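Endoribonuclease (PDB 5DA1) acts as an endoribonuclease that probably degrades 5'-polyuridines made during viral replication, and antagonises beta interferon through a dimerization-dependent mechanism. Local coordinates at residues A[187-192]-A[208-213]; A[199-204]-A[218-223]. All coordinates share one frame; numbering follows the deposited sequence.

Interaction 1: residues A[187-192]-A[208-213]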
# COMPACT_ATOMS: atom_id res chain seq x y z
N GLU A 187 11.84 23.41 -2.29
CA GLU A 187 13.17 23.93 -1.94
C GLU A 187 13.08 25.11 -1.01
O GLU A 187 13.80 25.18 -0.02
CB GLU A 187 13.94 24.32 -3.17
CG GLU A 187 15.34 23.73 -3.19
CD GLU A 187 15.68 23.16 -4.57
OE1 GLU A 187 15.41 23.84 -5.60
OE2 GLU A 187 16.19 22.01 -4.60
N ALA A 188 12.18 26.03 -1.32
CA ALA A 188 11.87 27.15 -0.44
C ALA A 188 11.85 26.79 1.05
O ALA A 188 12.14 27.63 1.89
CB ALA A 188 10.52 27.80 -0.85
N TYR A 189 11.52 25.53 1.37
CA TYR A 189 11.26 25.13 2.75
C TYR A 189 12.36 24.29 3.42
O TYR A 189 12.27 23.95 4.60
CB TYR A 189 9.99 24.30 2.79
CG TYR A 189 8.77 24.95 2.22
CD1 TYR A 189 7.98 25.82 3.00
CD2 TYR A 189 8.35 24.67 0.91
CE1 TYR A 189 6.82 26.40 2.50
CE2 TYR A 189 7.18 25.26 0.39
CZ TYR A 189 6.42 26.12 1.20
OH TYR A 189 5.27 26.71 0.71
N LEU A 190 13.38 23.95 2.66
CA LEU A 190 14.30 22.93 3.12
C LEU A 190 15.51 23.49 3.84
O LEU A 190 16.35 22.74 4.35
CB LEU A 190 14.69 22.00 1.96
CG LEU A 190 13.52 21.24 1.29
CD1 LEU A 190 14.02 20.20 0.34
CD2 LEU A 190 12.55 20.61 2.30
N HIS A 191 15.58 24.82 3.92
CA HIS A 191 16.78 25.49 4.39
C HIS A 191 16.43 26.64 5.30
O HIS A 191 16.43 27.80 4.88
CB HIS A 191 17.60 25.96 3.19
CG HIS A 191 17.70 24.94 2.12
ND1 HIS A 191 18.37 23.74 2.30
CD2 HIS A 191 17.17 24.89 0.87
CE1 HIS A 191 18.27 23.02 1.19
NE2 HIS A 191 17.55 23.69 0.31
N PRO A 192 16.07 26.31 6.56
CA PRO A 192 15.85 27.30 7.62
C PRO A 192 17.06 27.41 8.56
O PRO A 192 17.99 26.59 8.48
CB PRO A 192 14.65 26.73 8.38
CG PRO A 192 14.83 25.22 8.24
CD PRO A 192 15.66 24.96 6.99
N VAL A 208 -2.07 21.77 4.54
CA VAL A 208 -1.33 20.68 5.07
C VAL A 208 -0.14 21.24 5.82
O VAL A 208 0.33 22.32 5.49
CB VAL A 208 -0.94 19.74 3.92
CG1 VAL A 208 0.35 19.05 4.17
CG2 VAL A 208 -2.03 18.75 3.72
N ARG A 209 0.34 20.54 6.83
CA ARG A 209 1.46 21.01 7.61
C ARG A 209 2.71 20.28 7.16
O ARG A 209 2.66 19.10 6.91
CB ARG A 209 1.14 20.74 9.06
CG ARG A 209 2.07 21.36 10.05
CD ARG A 209 1.50 21.22 11.47
NE ARG A 209 0.52 22.28 11.76
CZ ARG A 209 -0.75 22.06 12.08
NH1 ARG A 209 -1.20 20.81 12.20
NH2 ARG A 209 -1.57 23.10 12.33
N LEU A 210 3.83 20.97 7.04
CA LEU A 210 5.07 20.30 6.66
C LEU A 210 6.16 20.45 7.75
O LEU A 210 6.61 21.55 7.99
CB LEU A 210 5.56 20.88 5.32
CG LEU A 210 6.99 20.59 4.85
CD1 LEU A 210 7.24 19.10 4.57
CD2 LEU A 210 7.35 21.38 3.61
N MET A 211 6.58 19.36 8.41
CA MET A 211 7.69 19.46 9.36
C MET A 211 9.02 19.36 8.64
O MET A 211 9.22 18.50 7.79
CB MET A 211 7.70 18.38 10.44
CG MET A 211 6.42 17.97 11.03
SD MET A 211 5.15 19.20 11.01
CE MET A 211 3.75 18.21 10.49
N VAL A 212 9.95 20.22 9.01
CA VAL A 212 11.31 20.12 8.51
C VAL A 212 12.31 20.07 9.67
O VAL A 212 12.22 20.87 10.61
CB VAL A 212 11.65 21.28 7.59
CG1 VAL A 212 13.00 21.03 6.92
CG2 VAL A 212 10.57 21.46 6.54
N TRP A 213 13.25 19.13 9.62
CA TRP A 213 14.35 19.10 10.55
C TRP A 213 15.66 19.24 9.76
O TRP A 213 16.21 18.26 9.25
CB TRP A 213 14.35 17.81 11.35
CG TRP A 213 13.05 17.50 12.04
CD1 TRP A 213 11.91 17.03 11.47
CD2 TRP A 213 12.78 17.59 13.45
NE1 TRP A 213 10.94 16.83 12.42
CE2 TRP A 213 11.45 17.17 13.65
CE3 TRP A 213 13.54 18.00 14.56
CZ2 TRP A 213 10.85 17.15 14.91
CZ3 TRP A 213 12.95 17.97 15.81
CH2 TRP A 213 11.62 17.56 15.97
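A buried apolar contact brings Tyr189 and Leu190, in the loop leading into the last three strands, against Leu210 and Val212 on one face of the sheet. That sheet is an antiparallel three-stranded meander in the EndoU-family endoribonuclease domain, and strand 206-213 is its middle strand. The loop reaches the sheet in a tight turn, closed by a hydrogen bond from Leu190 N to Glu187 O (3.0 Å), which leaves the Tyr189 side chain directed at the strand. With CG beside the backbone N and anti to the carbonyl carbon (chi1 -56°), the Tyr189 ring is carried off along the sheet. Its root rather than its hydroxyl end meets Leu210: Tyr189 CB lies 4.0 Å from Leu210 CD2, and this methyl approaches the ring itself obliquely. Trp199 packs edge-to-face with the same ring, and Val201 also touches Tyr189, so the outer strand 197-203 shares in holding it. Beyond, Leu190 starts out away from the strand but sends its isobutyl group back, and it also packs on Leu127. Leu190 CA comes 4.4 Å from Val212 CG1. Leu210 and the predicted active-site His144 lie about 8 Å apart, side chain to side chain, so the packing lies near the putative catalytic centre. No hydrogen bond joins the two segments. Instead, both methyls of Val212 straddle a loop carbonyl, with CG2 at 3.6 Å and CG1 at 3.8 Å from Tyr189 O.

Interaction 2: residues A[199-204]-A[218-223]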
# COMPACT_ATOMS: atom_id res chain seq x y z
N TRP A 199 5.90 24.43 8.54
CA TRP A 199 5.28 25.25 7.56
C TRP A 199 3.80 24.93 7.42
O TRP A 199 3.35 23.83 7.69
CB TRP A 199 5.99 25.01 6.26
CG TRP A 199 7.44 25.37 6.35
CD1 TRP A 199 8.50 24.50 6.47
CD2 TRP A 199 7.99 26.68 6.32
NE1 TRP A 199 9.68 25.20 6.49
CE2 TRP A 199 9.40 26.54 6.40
CE3 TRP A 199 7.43 27.95 6.21
CZ2 TRP A 199 10.26 27.64 6.39
CZ3 TRP A 199 8.28 29.04 6.19
CH2 TRP A 199 9.69 28.88 6.28
N LYS A 200 3.05 25.94 7.02
CA LYS A 200 1.74 25.70 6.49
C LYS A 200 1.88 25.78 4.99
O LYS A 200 2.50 26.70 4.47
CB LYS A 200 0.75 26.70 7.04
CG LYS A 200 0.47 26.42 8.50
CD LYS A 200 -0.73 27.17 8.98
CE LYS A 200 -1.50 26.33 10.02
NZ LYS A 200 -2.88 26.90 10.26
N VAL A 201 1.37 24.76 4.30
CA VAL A 201 1.50 24.65 2.85
C VAL A 201 0.16 24.25 2.26
O VAL A 201 -0.59 23.48 2.85
CB VAL A 201 2.56 23.61 2.43
CG1 VAL A 201 2.86 23.74 0.98
CG2 VAL A 201 3.83 23.78 3.21
N MET A 202 -0.14 24.80 1.09
CA MET A 202 -1.29 24.42 0.33
C MET A 202 -0.81 23.43 -0.72
O MET A 202 0.04 23.77 -1.55
CB MET A 202 -1.93 25.63 -0.33
CG MET A 202 -2.66 26.54 0.64
SD MET A 202 -4.28 25.89 1.12
CE MET A 202 -5.06 25.73 -0.46
N LEU A 203 -1.36 22.21 -0.65
CA LEU A 203 -1.09 21.17 -1.65
C LEU A 203 -2.42 20.65 -2.22
O LEU A 203 -3.29 20.23 -1.45
CB LEU A 203 -0.25 20.03 -1.03
CG LEU A 203 -0.15 18.74 -1.83
CD1 LEU A 203 0.93 18.79 -2.86
CD2 LEU A 203 0.04 17.54 -0.92
N ASP A 204 -2.58 20.71 -3.54
CA ASP A 204 -3.82 20.34 -4.22
C ASP A 204 -4.98 21.07 -3.60
O ASP A 204 -6.06 20.52 -3.46
CB ASP A 204 -4.07 18.84 -4.10
CG ASP A 204 -3.06 18.00 -4.83
OD1 ASP A 204 -2.42 18.50 -5.79
OD2 ASP A 204 -2.91 16.82 -4.45
N ALA A 218 12.10 15.59 6.53
CA ALA A 218 11.05 16.50 6.10
C ALA A 218 9.88 15.70 5.63
O ALA A 218 10.00 14.84 4.78
CB ALA A 218 11.54 17.42 4.96
N TYR A 219 8.72 15.99 6.20
CA TYR A 219 7.57 15.23 5.89
C TYR A 219 6.30 16.04 6.07
O TYR A 219 6.24 16.95 6.88
CB TYR A 219 7.54 13.97 6.74
CG TYR A 219 7.48 14.21 8.23
CD1 TYR A 219 6.29 14.50 8.85
CD2 TYR A 219 8.62 14.11 9.01
CE1 TYR A 219 6.24 14.70 10.21
CE2 TYR A 219 8.60 14.32 10.36
CZ TYR A 219 7.41 14.61 10.97
OH TYR A 219 7.39 14.81 12.34
N PHE A 220 5.30 15.69 5.27
CA PHE A 220 4.01 16.33 5.29
C PHE A 220 3.14 15.68 6.32
O PHE A 220 3.41 14.59 6.77
CB PHE A 220 3.36 16.21 3.91
CG PHE A 220 3.76 17.29 2.96
CD1 PHE A 220 3.46 18.62 3.24
CD2 PHE A 220 4.45 16.99 1.81
CE1 PHE A 220 3.82 19.63 2.38
CE2 PHE A 220 4.84 18.01 0.92
CZ PHE A 220 4.52 19.32 1.21
N GLN A 221 2.07 16.37 6.69
CA GLN A 221 1.08 15.77 7.55
C GLN A 221 -0.23 16.54 7.49
O GLN A 221 -0.21 17.75 7.29
CB GLN A 221 1.59 15.74 8.96
CG GLN A 221 1.06 14.62 9.76
CD GLN A 221 1.79 14.53 11.05
OE1 GLN A 221 2.91 14.02 11.09
NE2 GLN A 221 1.18 15.07 12.12
N LEU A 222 -1.34 15.82 7.67
CA LEU A 222 -2.69 16.40 7.72
C LEU A 222 -3.01 17.05 9.07
O LEU A 222 -2.42 16.70 10.10
CB LEU A 222 -3.74 15.32 7.46
CG LEU A 222 -3.80 14.64 6.11
CD1 LEU A 222 -4.87 13.53 6.13
CD2 LEU A 222 -4.07 15.67 5.02
N GLU A 223 -4.00 17.94 9.04
CA GLU A 223 -4.40 18.77 10.17
C GLU A 223 -5.64 18.28 10.91
O GLU A 223 -6.22 17.25 10.59
CB GLU A 223 -4.64 20.19 9.67
CG GLU A 223 -3.38 20.80 9.04
CD GLU A 223 -3.50 22.27 8.70
OE1 GLU A 223 -4.65 22.77 8.62
OE2 GLU A 223 -2.45 22.93 8.49
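Val201 and Phe220 face each other across the width of the three-stranded meander, on outer strands that run parallel to one another with strand 206-213 between them, and their CA atoms are 9.0 Å apart. No hydrogen bond links the two segments, since each pairs with the middle strand, so only side chains span the gap. On one face of the sheet, the Phe220 ring reaches over the middle strand, where it also packs on Val208 and Leu210. With Phe220 CG beside the backbone N and anti to the carbonyl carbon (chi1 -86°), the ring is swung toward strand 197-203 rim first: Phe220 CE1 stands 4.2 Å from Val201 CB, which meets the edge near the ring plane. Tyr189 touches Val201 as well, and Phe220 lies about 7 Å from the predicted active-site His144, side chain to side chain.

The other face carries charge. Lys200 bends at its third torsion and crosses the extended Glu223 side chain at about a right angle. The closest approach is made by a methylene, Lys200 CE to Glu223 OE2 at 3.8 Å, while Lys200 NZ stays 4.4 Å from that oxygen. Arg209, on the strand between, makes a long, weak ion pair with the same carboxylate oxygen. The buried face is thus held by apolar contact, whereas the exposed one offers at most a loose electrostatic attraction, beyond salt-bridge distance.

Followed from the N terminus, the segments come in the order 187-192, 199-204, 208-213 and 218-223, and the two interactions take them alternately, so they cross. Interaction 1 closes a loop of 15 residues that contains the whole of strand 197-203; interaction 2 opens inside it and closes 13 residues further on, beyond strand 206-213. The segments also meet directly: Val208 N to Val201 O and Arg209 O to Gln221 N, each 2.8 Å, are probable hydrogen bonds that stitch the middle strand to its two neighbours. Together the contacts fasten the preceding loop onto the sheet and join its outer strands across its width, within the C-terminal endoribonuclease domain.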